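Local coordinates for thiosulfate reductase (Thermus thermophilus, PDB 2VPZ), which probably reduces sulfur compounds such as polysulfide or thiosulfate, as an oxidoreductase that carries molybdenum, two molybdopterin guanine dinucleotides and an iron-sulfur cluster, at residues G207-E212 / C692-H697; Y619-G624 / N717-R722. One frame throughout, in Å; residues are numbered along the deposited sequence.

Contact 1: G207-E212 / C692-H697; sequences GHHIGE and CVYIVH. With MGD (2-amino-5,6-dimercapto-7-methyl-3,7,8a,9-tetrahydro-8-oxa-1,3,9,10-tetraaza-anthracen-4-one guanosine dinucleotide), chain I.
Tyr694 reaches out from strand 692-696 with its hydroxyl leading, and OH arrives at the edge of the His209 imidazole, near its plane, 4.3 Å from ND1. That is a loose approach, and the firmer link runs to Glu212: a water accepts from Tyr694 OH at 2.9 Å and donates to Glu212 OE2, also at 2.9 Å. The CG of Tyr694 stands anti to the backbone N (chi1 172°), which throws the phenol off the strand toward the 207-212 loop. Glu212 OE2 also forms a salt bridge with Arg238, which makes a cation-pi contact with the Tyr694 ring, while Thr241 N binds Glu212 OE1.

The cofactor holds the His209 ring on one face and at its edge. C5' of the molybdopterin guanine dinucleotide sits over the centre of one face, 3.5 Å above the plane, and NE2 donates to the phosphoester oxygen O3A, which links PA to the pterin arm (3.1 Å, 135° at the hydrogen) and lies in the ring plane. The loop, leaving strand 202-206, thus follows the pyrophosphate, and strand 692-696 approaches from the dinucleotide-binding domain. With no direct hydrogen bond between the segments, the chemistry implies a junction made through water and cofactor, in which the neighbouring Arg238 would probably keep Glu212 ionised and the His209 N-H may help to stabilise the phosphate group.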
# COMPACT_ATOMS: atom_id res chain seq x y z
N GLY A 207 -19.30 2.07 26.08
CA GLY A 207 -18.89 0.82 26.67
C GLY A 207 -19.39 -0.46 26.03
O GLY A 207 -19.13 -1.62 26.37
N HIS A 208 -20.19 -0.20 25.02
CA HIS A 208 -20.88 -1.17 24.15
C HIS A 208 -19.71 -1.75 23.28
O HIS A 208 -19.31 -1.12 22.31
CB HIS A 208 -21.89 -0.28 23.31
CG HIS A 208 -23.12 -0.97 22.78
ND1 HIS A 208 -23.17 -2.27 22.35
CD2 HIS A 208 -24.33 -0.46 22.49
CE1 HIS A 208 -24.35 -2.53 21.83
NE2 HIS A 208 -25.08 -1.44 21.90
N HIS A 209 -19.14 -2.91 23.57
CA HIS A 209 -18.09 -3.46 22.71
C HIS A 209 -18.64 -4.42 21.61
O HIS A 209 -18.95 -5.58 21.90
CB HIS A 209 -16.95 -4.15 23.56
CG HIS A 209 -17.37 -5.26 24.47
ND1 HIS A 209 -16.47 -6.11 25.07
CD2 HIS A 209 -18.57 -5.67 24.87
CE1 HIS A 209 -17.10 -7.00 25.79
NE2 HIS A 209 -18.39 -6.75 25.68
N ILE A 210 -18.81 -3.93 20.38
CA ILE A 210 -19.33 -4.74 19.25
C ILE A 210 -18.17 -5.31 18.43
O ILE A 210 -17.30 -4.59 17.92
CB ILE A 210 -20.33 -3.94 18.30
CG1 ILE A 210 -21.65 -3.62 19.02
CG2 ILE A 210 -20.60 -4.80 17.03
CD1 ILE A 210 -22.47 -2.48 18.37
N GLY A 211 -18.17 -6.63 18.30
CA GLY A 211 -17.10 -7.31 17.62
C GLY A 211 -16.43 -8.27 18.61
O GLY A 211 -15.85 -9.27 18.20
N GLU A 212 -16.48 -7.95 19.91
CA GLU A 212 -15.97 -8.82 20.99
C GLU A 212 -17.26 -9.48 21.53
O GLU A 212 -17.32 -10.72 21.70
CB GLU A 212 -15.20 -8.00 22.07
CG GLU A 212 -13.77 -7.67 21.58
CD GLU A 212 -13.08 -6.53 22.33
OE1 GLU A 212 -13.57 -5.38 22.23
OE2 GLU A 212 -12.05 -6.79 23.00
N CYS A 692 -6.23 1.26 34.77
CA CYS A 692 -6.91 0.02 34.59
C CYS A 692 -6.16 -1.16 34.14
O CYS A 692 -5.02 -1.06 33.68
CB CYS A 692 -8.07 0.23 33.59
SG CYS A 692 -9.28 1.51 33.94
N VAL A 693 -6.89 -2.25 34.21
CA VAL A 693 -6.47 -3.58 33.81
C VAL A 693 -7.79 -4.27 33.33
O VAL A 693 -8.89 -3.97 33.81
CB VAL A 693 -5.75 -4.27 35.06
CG1 VAL A 693 -6.37 -5.58 35.43
CG2 VAL A 693 -4.23 -4.42 34.76
N TYR A 694 -7.68 -5.16 32.35
CA TYR A 694 -8.83 -5.83 31.74
C TYR A 694 -8.60 -7.36 31.51
O TYR A 694 -7.48 -7.75 31.17
CB TYR A 694 -9.12 -5.14 30.37
CG TYR A 694 -10.16 -5.81 29.46
CD1 TYR A 694 -11.52 -5.52 29.59
CD2 TYR A 694 -9.78 -6.77 28.51
CE1 TYR A 694 -12.50 -6.16 28.79
CE2 TYR A 694 -10.74 -7.43 27.70
CZ TYR A 694 -12.11 -7.11 27.85
OH TYR A 694 -13.07 -7.73 27.08
N ILE A 695 -9.60 -8.20 31.76
CA ILE A 695 -9.52 -9.65 31.49
C ILE A 695 -10.89 -10.14 30.98
O ILE A 695 -11.92 -9.56 31.33
CB ILE A 695 -9.13 -10.55 32.75
CG1 ILE A 695 -10.17 -10.42 33.85
CG2 ILE A 695 -7.69 -10.21 33.21
CD1 ILE A 695 -10.06 -11.47 35.00
N VAL A 696 -10.93 -11.14 30.10
CA VAL A 696 -12.20 -11.68 29.62
C VAL A 696 -12.83 -12.56 30.73
O VAL A 696 -12.12 -13.37 31.34
CB VAL A 696 -12.02 -12.51 28.30
CG1 VAL A 696 -13.27 -13.40 28.03
CG2 VAL A 696 -11.74 -11.57 27.10
N HIS A 697 -14.14 -12.38 30.99
CA HIS A 697 -14.95 -13.14 32.00
C HIS A 697 -15.18 -14.62 31.63
O HIS A 697 -15.36 -14.95 30.46
CB HIS A 697 -16.38 -12.53 32.23
CG HIS A 697 -17.38 -13.41 32.88
ND1 HIS A 697 -17.22 -13.89 34.15
CD2 HIS A 697 -18.49 -14.00 32.41
CE1 HIS A 697 -18.17 -14.75 34.43
NE2 HIS A 697 -18.96 -14.83 33.38
PB MGD I . -20.31 -3.37 28.19
O1B MGD I . -20.13 -3.66 29.63
O2B MGD I . -21.07 -2.22 27.76
O3B MGD I . -20.90 -4.80 27.78
O3A MGD I . -21.42 -6.94 26.51
PA MGD I . -21.71 -5.39 26.54
O1A MGD I . -23.16 -5.34 26.68
O2A MGD I . -21.26 -4.81 25.29
O5' MGD I . -18.93 -3.27 27.49
C5' MGD I . -17.68 -3.88 27.83
C4' MGD I . -16.75 -2.71 27.57
O4' MGD I . -17.10 -1.82 28.62
C3' MGD I . -15.22 -2.94 27.74
O3' MGD I . -14.48 -2.40 26.61
C2' MGD I . -14.83 -2.13 29.01
O2' MGD I . -13.67 -1.36 28.73
C1' MGD I . -15.94 -1.12 29.09
N9 MGD I . -16.04 -0.25 30.29
C8 MGD I . -15.70 -0.58 31.58
N7 MGD I . -15.91 0.45 32.44
C5 MGD I . -16.39 1.48 31.69
C6 MGD I . -16.74 2.89 31.95
O6 MGD I . -16.71 3.28 33.13
N1 MGD I . -17.17 3.65 30.95
C2 MGD I . -17.22 3.20 29.66
N2 MGD I . -17.66 4.03 28.65
N3 MGD I . -16.90 1.91 29.34
C4 MGD I . -16.48 1.02 30.28
C10 MGD I . -21.97 -7.98 27.29
C11 MGD I . -23.04 -8.57 26.44
O11 MGD I . -22.42 -9.24 25.33
C12 MGD I . -24.10 -9.39 27.23
S12 MGD I . -24.88 -8.76 28.58
C13 MGD I . -24.48 -10.67 26.88
S13 MGD I . -25.73 -11.47 27.71
C14 MGD I . -23.81 -11.38 25.73
N15 MGD I . -22.86 -12.37 26.07
C16 MGD I . -21.86 -12.74 25.20
C17 MGD I . -20.83 -13.81 25.46
O17 MGD I . -20.89 -14.48 26.52
N18 MGD I . -19.90 -14.10 24.49
C19 MGD I . -19.87 -13.33 23.37
N19 MGD I . -18.90 -13.59 22.51
N20 MGD I . -20.73 -12.31 23.04
C21 MGD I . -21.74 -12.03 23.92
N22 MGD I . -22.60 -11.05 23.71
C23 MGD I . -23.26 -10.35 24.77
O HOH W 1 -12.27 -9.12 24.64

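Contact 2: Y619-G624 / N717-R722; sequences YRLLYG and NYLQTR. With MGD (2-amino-5,6-dimercapto-7-methyl-3,7,8a,9-tetrahydro-8-oxa-1,3,9,10-tetraaza-anthracen-4-one guanosine dinucleotide), chain H.
Gln720 brings NE2 obliquely over the CD2/CE2 side of the Tyr623 ring, 3.3 Å from CD2 and 3.5 Å from CE2, with the amide plane nearly perpendicular to it (83°). On the same side of the ring plane, but nearer CD1 and CE1, the pterin carbonyl O17 of the second molybdopterin guanine dinucleotide lies 3.4 Å from Tyr623 CE1. A chi1 of 56° sets CG of Tyr623 between the backbone N and carbonyl carbon and turns one side of the ring to both the glutamine amide and the pterin carbonyl, while its hydroxyl binds His333.

Strand 619-624 belongs to the mixed sheet of the dinucleotide-binding domain, by family probably a double-psi beta-barrel, whereas Gln720, at the centre of an inverse gamma turn, sits in the loop before strand 724-725. Its chain bends at chi2 and carries the amide toward the pterin. There OE1 accepts a weak bond from amino N19 (3.0 Å, 132° at the hydrogen). NE2 has two acceptors: Asp716 OD2, and a water 3.1 Å from NE2 that donates to Leu621 O at 3.0 Å. These bonds restrain the rotation of the amide.

Alongside, Leu621 CD1 reaches the loop, 4.0 Å from Leu719 CB and equally far from Gln720 NE2. The two leucine side chains cross at about a right angle, and Leu719 continues onto Leu669 and Val739 of neighbouring strands.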
# COMPACT_ATOMS: atom_id res chain seq x y z
N TYR A 619 -5.11 -1.52 40.34
CA TYR A 619 -5.78 -1.13 39.09
C TYR A 619 -7.27 -1.47 39.12
O TYR A 619 -7.65 -2.42 39.80
CB TYR A 619 -5.16 -1.81 37.87
CG TYR A 619 -3.71 -1.51 37.68
CD1 TYR A 619 -2.73 -2.28 38.30
CD2 TYR A 619 -3.30 -0.40 36.92
CE1 TYR A 619 -1.37 -1.97 38.18
CE2 TYR A 619 -1.95 -0.07 36.78
CZ TYR A 619 -0.99 -0.86 37.41
OH TYR A 619 0.35 -0.54 37.29
N ARG A 620 -8.13 -0.72 38.42
CA ARG A 620 -9.53 -1.09 38.39
C ARG A 620 -9.59 -2.34 37.46
O ARG A 620 -8.90 -2.40 36.45
CB ARG A 620 -10.43 0.03 37.84
CG ARG A 620 -11.94 -0.22 38.03
CD ARG A 620 -12.79 0.95 37.49
NE ARG A 620 -12.49 2.24 38.13
CZ ARG A 620 -12.96 2.67 39.30
NH1 ARG A 620 -13.79 1.91 40.01
NH2 ARG A 620 -12.60 3.87 39.76
N LEU A 621 -10.39 -3.34 37.85
CA LEU A 621 -10.56 -4.61 37.15
C LEU A 621 -11.72 -4.47 36.14
O LEU A 621 -12.88 -4.40 36.56
CB LEU A 621 -10.89 -5.73 38.15
CG LEU A 621 -10.58 -7.23 37.95
CD1 LEU A 621 -11.72 -8.10 38.53
CD2 LEU A 621 -10.37 -7.51 36.46
N LEU A 622 -11.41 -4.37 34.83
CA LEU A 622 -12.45 -4.25 33.81
C LEU A 622 -12.59 -5.68 33.23
O LEU A 622 -11.70 -6.52 33.40
CB LEU A 622 -12.10 -3.18 32.77
CG LEU A 622 -11.80 -1.72 33.25
CD1 LEU A 622 -11.53 -0.76 32.05
CD2 LEU A 622 -12.96 -1.18 34.11
N TYR A 623 -13.71 -6.00 32.56
CA TYR A 623 -13.88 -7.35 32.07
C TYR A 623 -14.84 -7.33 30.88
O TYR A 623 -15.52 -6.34 30.63
CB TYR A 623 -14.41 -8.22 33.21
CG TYR A 623 -15.69 -7.67 33.82
CD1 TYR A 623 -16.93 -7.95 33.25
CD2 TYR A 623 -15.66 -6.77 34.90
CE1 TYR A 623 -18.10 -7.35 33.71
CE2 TYR A 623 -16.82 -6.17 35.38
CZ TYR A 623 -18.05 -6.47 34.77
OH TYR A 623 -19.21 -5.88 35.22
N GLY A 624 -14.90 -8.42 30.13
CA GLY A 624 -15.76 -8.45 28.98
C GLY A 624 -15.80 -9.78 28.27
O GLY A 624 -15.50 -10.82 28.85
N ASN A 717 -14.89 -13.13 38.43
CA ASN A 717 -15.89 -13.33 39.52
C ASN A 717 -15.27 -13.73 40.87
O ASN A 717 -15.76 -13.32 41.92
CB ASN A 717 -16.93 -14.39 39.14
CG ASN A 717 -18.19 -14.28 39.98
OD1 ASN A 717 -18.67 -15.25 40.57
ND2 ASN A 717 -18.73 -13.07 40.02
N TYR A 718 -14.23 -14.57 40.85
CA TYR A 718 -13.59 -14.93 42.12
C TYR A 718 -12.83 -13.71 42.68
O TYR A 718 -12.47 -13.70 43.86
CB TYR A 718 -12.63 -16.11 41.97
CG TYR A 718 -13.28 -17.46 42.21
CD1 TYR A 718 -14.03 -18.06 41.22
CD2 TYR A 718 -13.15 -18.13 43.43
CE1 TYR A 718 -14.64 -19.29 41.41
CE2 TYR A 718 -13.76 -19.38 43.65
CZ TYR A 718 -14.50 -19.96 42.62
OH TYR A 718 -15.11 -21.19 42.78
N LEU A 719 -12.61 -12.69 41.87
CA LEU A 719 -11.91 -11.49 42.35
C LEU A 719 -12.90 -10.40 42.73
O LEU A 719 -12.53 -9.42 43.37
CB LEU A 719 -10.97 -10.94 41.28
CG LEU A 719 -9.67 -11.70 41.07
CD1 LEU A 719 -9.11 -11.45 39.67
CD2 LEU A 719 -8.68 -11.27 42.13
N GLN A 720 -14.14 -10.57 42.29
CA GLN A 720 -15.21 -9.60 42.57
C GLN A 720 -15.89 -10.00 43.89
O GLN A 720 -16.95 -10.60 43.96
CB GLN A 720 -16.18 -9.52 41.37
CG GLN A 720 -15.59 -8.70 40.20
CD GLN A 720 -15.90 -9.24 38.80
OE1 GLN A 720 -16.35 -10.38 38.64
NE2 GLN A 720 -15.64 -8.42 37.77
N THR A 721 -15.18 -9.64 44.94
CA THR A 721 -15.56 -9.93 46.30
C THR A 721 -16.68 -9.01 46.84
O THR A 721 -17.57 -9.47 47.56
CB THR A 721 -14.28 -9.86 47.20
OG1 THR A 721 -13.75 -11.16 47.39
CG2 THR A 721 -14.59 -9.18 48.51
N ARG A 722 -16.61 -7.74 46.45
CA ARG A 722 -17.56 -6.68 46.84
C ARG A 722 -18.35 -6.14 45.61
O ARG A 722 -17.97 -6.41 44.48
CB ARG A 722 -16.80 -5.48 47.47
CG ARG A 722 -15.75 -5.81 48.55
CD ARG A 722 -14.79 -4.60 48.81
NE ARG A 722 -13.86 -4.72 49.94
CZ ARG A 722 -13.03 -3.76 50.36
NH1 ARG A 722 -13.01 -2.58 49.75
NH2 ARG A 722 -12.22 -3.96 51.41
PB MGD H . -22.87 -19.37 31.98
O1B MGD H . -21.51 -19.18 32.58
O2B MGD H . -22.99 -19.72 30.53
O3B MGD H . -23.68 -18.07 32.48
O3A MGD H . -24.93 -16.08 33.36
PA MGD H . -25.12 -17.64 33.08
O1A MGD H . -26.07 -18.01 31.95
O2A MGD H . -25.27 -18.27 34.42
O5' MGD H . -23.62 -20.52 32.74
C5' MGD H . -24.50 -21.42 32.07
C4' MGD H . -24.65 -22.64 32.98
O4' MGD H . -25.72 -23.33 32.33
C3' MGD H . -23.48 -23.59 33.00
O3' MGD H . -23.58 -24.31 34.23
C2' MGD H . -23.79 -24.49 31.79
O2' MGD H . -23.11 -25.70 31.98
C1' MGD H . -25.31 -24.65 31.86
N9 MGD H . -26.07 -25.01 30.60
C8 MGD H . -25.78 -24.63 29.36
N7 MGD H . -26.66 -25.07 28.44
C5 MGD H . -27.63 -25.74 29.10
C6 MGD H . -28.95 -26.45 28.77
O6 MGD H . -29.38 -26.58 27.57
N1 MGD H . -29.63 -26.97 29.84
C2 MGD H . -29.21 -26.89 31.14
N2 MGD H . -29.91 -27.42 32.19
N3 MGD H . -28.07 -26.25 31.45
C4 MGD H . -27.23 -25.68 30.53
C10 MGD H . -25.19 -15.06 32.34
C11 MGD H . -25.18 -13.74 33.02
O11 MGD H . -24.04 -13.75 33.88
C12 MGD H . -25.18 -12.53 32.16
S12 MGD H . -26.29 -12.33 30.87
C13 MGD H . -24.37 -11.49 32.39
S13 MGD H . -24.24 -10.11 31.48
C14 MGD H . -23.47 -11.34 33.50
N15 MGD H . -22.07 -11.36 32.98
C16 MGD H . -21.12 -11.45 33.97
C17 MGD H . -19.74 -10.95 33.91
O17 MGD H . -19.30 -10.41 32.86
N18 MGD H . -18.99 -11.07 35.00
C19 MGD H . -19.42 -11.63 36.15
N19 MGD H . -18.60 -11.81 37.23
N20 MGD H . -20.68 -12.07 36.26
C21 MGD H . -21.55 -12.04 35.25
N22 MGD H . -22.77 -12.56 35.39
C23 MGD H . -23.83 -12.45 34.44
O HOH W 2 -14.48 -5.66 38.73

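In the fold
From the N terminus, the chain first reaches 207-212, in the loop between strand 202-206 and helix 216-227, and then passes through much of the protein before strand 619-624 opens contact 2. Strand 692-696 follows and closes contact 1 across 479 residues; the loop at 717-722 then closes contact 2 across 92. The two contacts therefore cross rather than nest. Strands 619-624 and 692-696 are parallel neighbours in one mixed sheet, where Val693 O lies 2.8 Å from Leu622 N, a probable hydrogen bond. Contact 1 ties this sheet to the molybdopterin oxidoreductase region, contact 2 ties it to a late loop, and their main hydrogen bonds to cofactor go to different dinucleotides.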